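Local atomic coordinates of putative periplasmic or exported protein (Salmonella enterica subsp. enterica serovar Typhimurium, PDB entry 4GQZ), a protein that probably binds copper in the bacterial periplasm and contributes to copper resistance, and forms a V-shaped dimer. Residues 63-68 with 121-126. Numbering follows the deposited sequence.
Sequences KFYLSF and GVWLPR
F64 and L66 pair with L124 and V122 as antiparallel hydrogen-bonded pairs, and the two short strands run at 144° to each other. Each pair makes two backbone bonds, the shortest 2.7 Å from F64 N to L124 O. Between them Y65 and W123 form a non-hydrogen-bonded pair with both side chains on the same face. Y65 CD1 sits over one face of the W123 indole, 3.3 Å from W123 CE2. The two ring planes are 49° apart, so this is an oblique aromatic contact. Y65 CB also lies over the six-membered ring of W123, 4.0 Å from its centroid, in a CH-pi contact. The Y65 ring is swung away from its own backbone N (chi1 -169°) and reaches G121, where Y65 OH comes to 3.5 Å from G121 CA. Helix 20-28 packs on this face; its D28 accepts hydrogen bonds from Y65 OH and S67 OG, and its D25 from W123 NE1. Strand 63-68 is the middle strand of a three-stranded mixed sheet, with 120-125 on one edge and 154-155 parallel to it on the other. On the opposite face the contact is apolar: L66 CB meets V122 CG2 and L66 CD2 meets L124 CD1, both at 4.1 Å. F68 presents its ring edge to V122 CG1 at 4.2 Å, and F68 also packs on L132 and V134 of strand 129-136. At the far end the R126 guanidinium lies with one face over F64 N. It is held there by bonds to the carbonyls of S44 and G61.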
ATOM      1  N   LYS B  63       4.628   3.618   0.331  1.00 19.45           N
ATOM      2  CA  LYS B  63       5.502   4.055   1.412  1.00 17.85           C
ATOM      3  C   LYS B  63       6.402   2.941   1.931  1.00 18.74           C
ATOM      4  O   LYS B  63       5.986   1.780   2.039  1.00 18.88           O
ATOM      5  CB  LYS B  63       4.665   4.586   2.572  1.00 18.12           C
ATOM      6  CG  LYS B  63       3.820   5.795   2.218  1.00 23.65           C
ATOM      7  CD  LYS B  63       4.712   6.994   1.970  1.00 23.23           C
ATOM      8  CE  LYS B  63       3.885   8.261   1.733  1.00 27.95           C
ATOM      9  NZ  LYS B  63       2.836   8.026   0.697  1.00 32.55           N
ATOM     10  N   PHE B  64       7.630   3.314   2.276  1.00 15.64           N
ATOM     11  CA  PHE B  64       8.590   2.412   2.900  1.00 16.83           C
ATOM     12  C   PHE B  64       8.370   2.426   4.421  1.00 15.42           C
ATOM     13  O   PHE B  64       8.188   3.492   5.035  1.00 15.95           O
ATOM     14  CB  PHE B  64       9.986   2.929   2.548  1.00 17.46           C
ATOM     15  CG  PHE B  64      11.122   2.070   3.033  1.00 18.49           C
ATOM     16  CD1 PHE B  64      11.536   2.115   4.354  1.00 16.90           C
ATOM     17  CD2 PHE B  64      11.819   1.271   2.143  1.00 18.90           C
ATOM     18  CE1 PHE B  64      12.604   1.355   4.785  1.00 19.01           C
ATOM     19  CE2 PHE B  64      12.893   0.521   2.564  1.00 19.35           C
ATOM     20  CZ  PHE B  64      13.281   0.553   3.881  1.00 19.66           C
ATOM     21  N   TYR B  65       8.379   1.250   5.036  1.00 13.91           N
ATOM     22  CA  TYR B  65       8.263   1.156   6.486  1.00 14.65           C
ATOM     23  C   TYR B  65       9.616   0.959   7.135  1.00 17.00           C
ATOM     24  O   TYR B  65      10.287  -0.054   6.917  1.00 16.19           O
ATOM     25  CB  TYR B  65       7.382  -0.018   6.871  1.00 15.35           C
ATOM     26  CG  TYR B  65       6.964  -0.069   8.334  1.00 16.67           C
ATOM     27  CD1 TYR B  65       6.049   0.838   8.841  1.00 15.79           C
ATOM     28  CD2 TYR B  65       7.428  -1.075   9.183  1.00 16.28           C
ATOM     29  CE1 TYR B  65       5.622   0.774  10.163  1.00 18.03           C
ATOM     30  CE2 TYR B  65       7.003  -1.148  10.517  1.00 16.93           C
ATOM     31  CZ  TYR B  65       6.098  -0.212  10.988  1.00 16.49           C
ATOM     32  OH  TYR B  65       5.661  -0.247  12.291  1.00 17.18           O
ATOM     33  N   LEU B  66      10.004   1.930   7.948  1.00 14.73           N
ATOM     34  CA  LEU B  66      11.187   1.798   8.771  1.00 15.74           C
ATOM     35  C   LEU B  66      10.786   1.647  10.241  1.00 17.15           C
ATOM     36  O   LEU B  66      10.072   2.494  10.794  1.00 16.06           O
ATOM     37  CB  LEU B  66      12.056   3.032   8.578  1.00 16.79           C
ATOM     38  CG  LEU B  66      13.324   3.082   9.423  1.00 19.32           C
ATOM     39  CD1 LEU B  66      14.268   1.927   9.069  1.00 18.39           C
ATOM     40  CD2 LEU B  66      13.986   4.448   9.246  1.00 19.17           C
ATOM     41  N   SER B  67      11.247   0.581  10.891  1.00 17.27           N
ATOM     42  CA  SER B  67      10.962   0.414  12.324  1.00 16.76           C
ATOM     43  C   SER B  67      12.270   0.489  13.105  1.00 18.73           C
ATOM     44  O   SER B  67      13.227  -0.216  12.796  1.00 19.27           O
ATOM     45  CB  SER B  67      10.198  -0.902  12.584  1.00 18.99           C
ATOM     46  OG  SER B  67       9.652  -0.953  13.904  1.00 17.62           O
ATOM     47  N   PHE B  68      12.337   1.373  14.096  1.00 16.23           N
ATOM     48  CA  PHE B  68      13.585   1.548  14.820  1.00 16.37           C
ATOM     49  C   PHE B  68      13.402   1.448  16.332  1.00 17.49           C
ATOM     50  O   PHE B  68      12.307   1.693  16.866  1.00 17.34           O
ATOM     51  CB  PHE B  68      14.216   2.895  14.429  1.00 17.17           C
ATOM     52  CG  PHE B  68      13.324   4.076  14.671  1.00 17.70           C
ATOM     53  CD1 PHE B  68      12.424   4.492  13.704  1.00 18.13           C
ATOM     54  CD2 PHE B  68      13.409   4.790  15.859  1.00 19.62           C
ATOM     55  CE1 PHE B  68      11.603   5.592  13.918  1.00 18.68           C
ATOM     56  CE2 PHE B  68      12.596   5.886  16.084  1.00 20.88           C
ATOM     57  CZ  PHE B  68      11.685   6.288  15.104  1.00 19.64           C
ATOM     58  N   GLY B 121       7.539   2.716  14.388  1.00 16.36           N
ATOM     59  CA  GLY B 121       7.534   2.605  12.939  1.00 17.69           C
ATOM     60  C   GLY B 121       7.144   3.907  12.251  1.00 19.56           C
ATOM     61  O   GLY B 121       6.240   4.607  12.709  1.00 18.56           O
ATOM     62  N   VAL B 122       7.847   4.266  11.177  1.00 17.92           N
ATOM     63  CA  VAL B 122       7.418   5.400  10.360  1.00 15.83           C
ATOM     64  C   VAL B 122       7.234   5.002   8.905  1.00 16.91           C
ATOM     65  O   VAL B 122       7.928   4.120   8.398  1.00 15.77           O
ATOM     66  CB  VAL B 122       8.397   6.586  10.430  1.00 17.89           C
ATOM     67  CG1 VAL B 122       8.388   7.189  11.826  1.00 21.62           C
ATOM     68  CG2 VAL B 122       9.811   6.141  10.049  1.00 16.14           C
ATOM     69  N   TRP B 123       6.309   5.674   8.232  1.00 17.58           N
ATOM     70  CA  TRP B 123       6.063   5.435   6.821  1.00 17.06           C
ATOM     71  C   TRP B 123       6.675   6.562   6.006  1.00 18.49           C
ATOM     72  O   TRP B 123       6.324   7.736   6.172  1.00 18.51           O
ATOM     73  CB  TRP B 123       4.561   5.329   6.573  1.00 18.24           C
ATOM     74  CG  TRP B 123       3.945   4.086   7.192  1.00 18.82           C
ATOM     75  CD1 TRP B 123       3.294   3.996   8.400  1.00 19.28           C
ATOM     76  CD2 TRP B 123       3.920   2.770   6.625  1.00 18.31           C
ATOM     77  NE1 TRP B 123       2.872   2.705   8.610  1.00 19.06           N
ATOM     78  CE2 TRP B 123       3.235   1.934   7.536  1.00 19.15           C
ATOM     79  CE3 TRP B 123       4.413   2.218   5.441  1.00 17.31           C
ATOM     80  CZ2 TRP B 123       3.041   0.571   7.298  1.00 19.56           C
ATOM     81  CZ3 TRP B 123       4.214   0.872   5.201  1.00 19.87           C
ATOM     82  CH2 TRP B 123       3.536   0.059   6.130  1.00 19.77           C
ATOM     83  N   LEU B 124       7.594   6.201   5.118  1.00 18.29           N
ATOM     84  CA  LEU B 124       8.462   7.183   4.483  1.00 17.23           C
ATOM     85  C   LEU B 124       8.368   7.085   2.958  1.00 18.26           C
ATOM     86  O   LEU B 124       8.113   6.006   2.416  1.00 19.12           O
ATOM     87  CB  LEU B 124       9.908   6.946   4.942  1.00 19.26           C
ATOM     88  CG  LEU B 124      10.222   7.105   6.436  1.00 17.83           C
ATOM     89  CD1 LEU B 124      11.656   6.750   6.719  1.00 19.15           C
ATOM     90  CD2 LEU B 124       9.965   8.534   6.885  1.00 18.80           C
ATOM     91  N   PRO B 125       8.575   8.214   2.260  1.00 19.70           N
ATOM     92  CA  PRO B 125       8.644   8.176   0.791  1.00 20.71           C
ATOM     93  C   PRO B 125       9.750   7.223   0.363  1.00 19.69           C
ATOM     94  O   PRO B 125      10.760   7.122   1.060  1.00 19.55           O
ATOM     95  CB  PRO B 125       9.034   9.610   0.405  1.00 22.49           C
ATOM     96  CG  PRO B 125       8.773  10.455   1.622  1.00 22.64           C
ATOM     97  CD  PRO B 125       8.888   9.547   2.814  1.00 21.19           C
ATOM     98  N   ARG B 126       9.554   6.517  -0.743  1.00 18.44           N
ATOM     99  CA  ARG B 126      10.561   5.581  -1.234  1.00 19.04           C
ATOM    100  C   ARG B 126      11.688   6.303  -1.967  1.00 20.77           C
ATOM    101  O   ARG B 126      11.507   7.419  -2.446  1.00 19.19           O
ATOM    102  CB  ARG B 126       9.905   4.548  -2.162  1.00 18.89           C
ATOM    103  CG  ARG B 126       8.978   3.600  -1.427  1.00 17.41           C
ATOM    104  CD  ARG B 126       8.341   2.567  -2.354  1.00 18.68           C
ATOM    105  NE  ARG B 126       7.554   1.596  -1.595  1.00 17.74           N
ATOM    106  CZ  ARG B 126       8.070   0.590  -0.895  1.00 18.29           C
ATOM    107  NH1 ARG B 126       9.384   0.408  -0.828  1.00 18.44           N
ATOM    108  NH2 ARG B 126       7.269  -0.246  -0.255  1.00 20.04           N
TER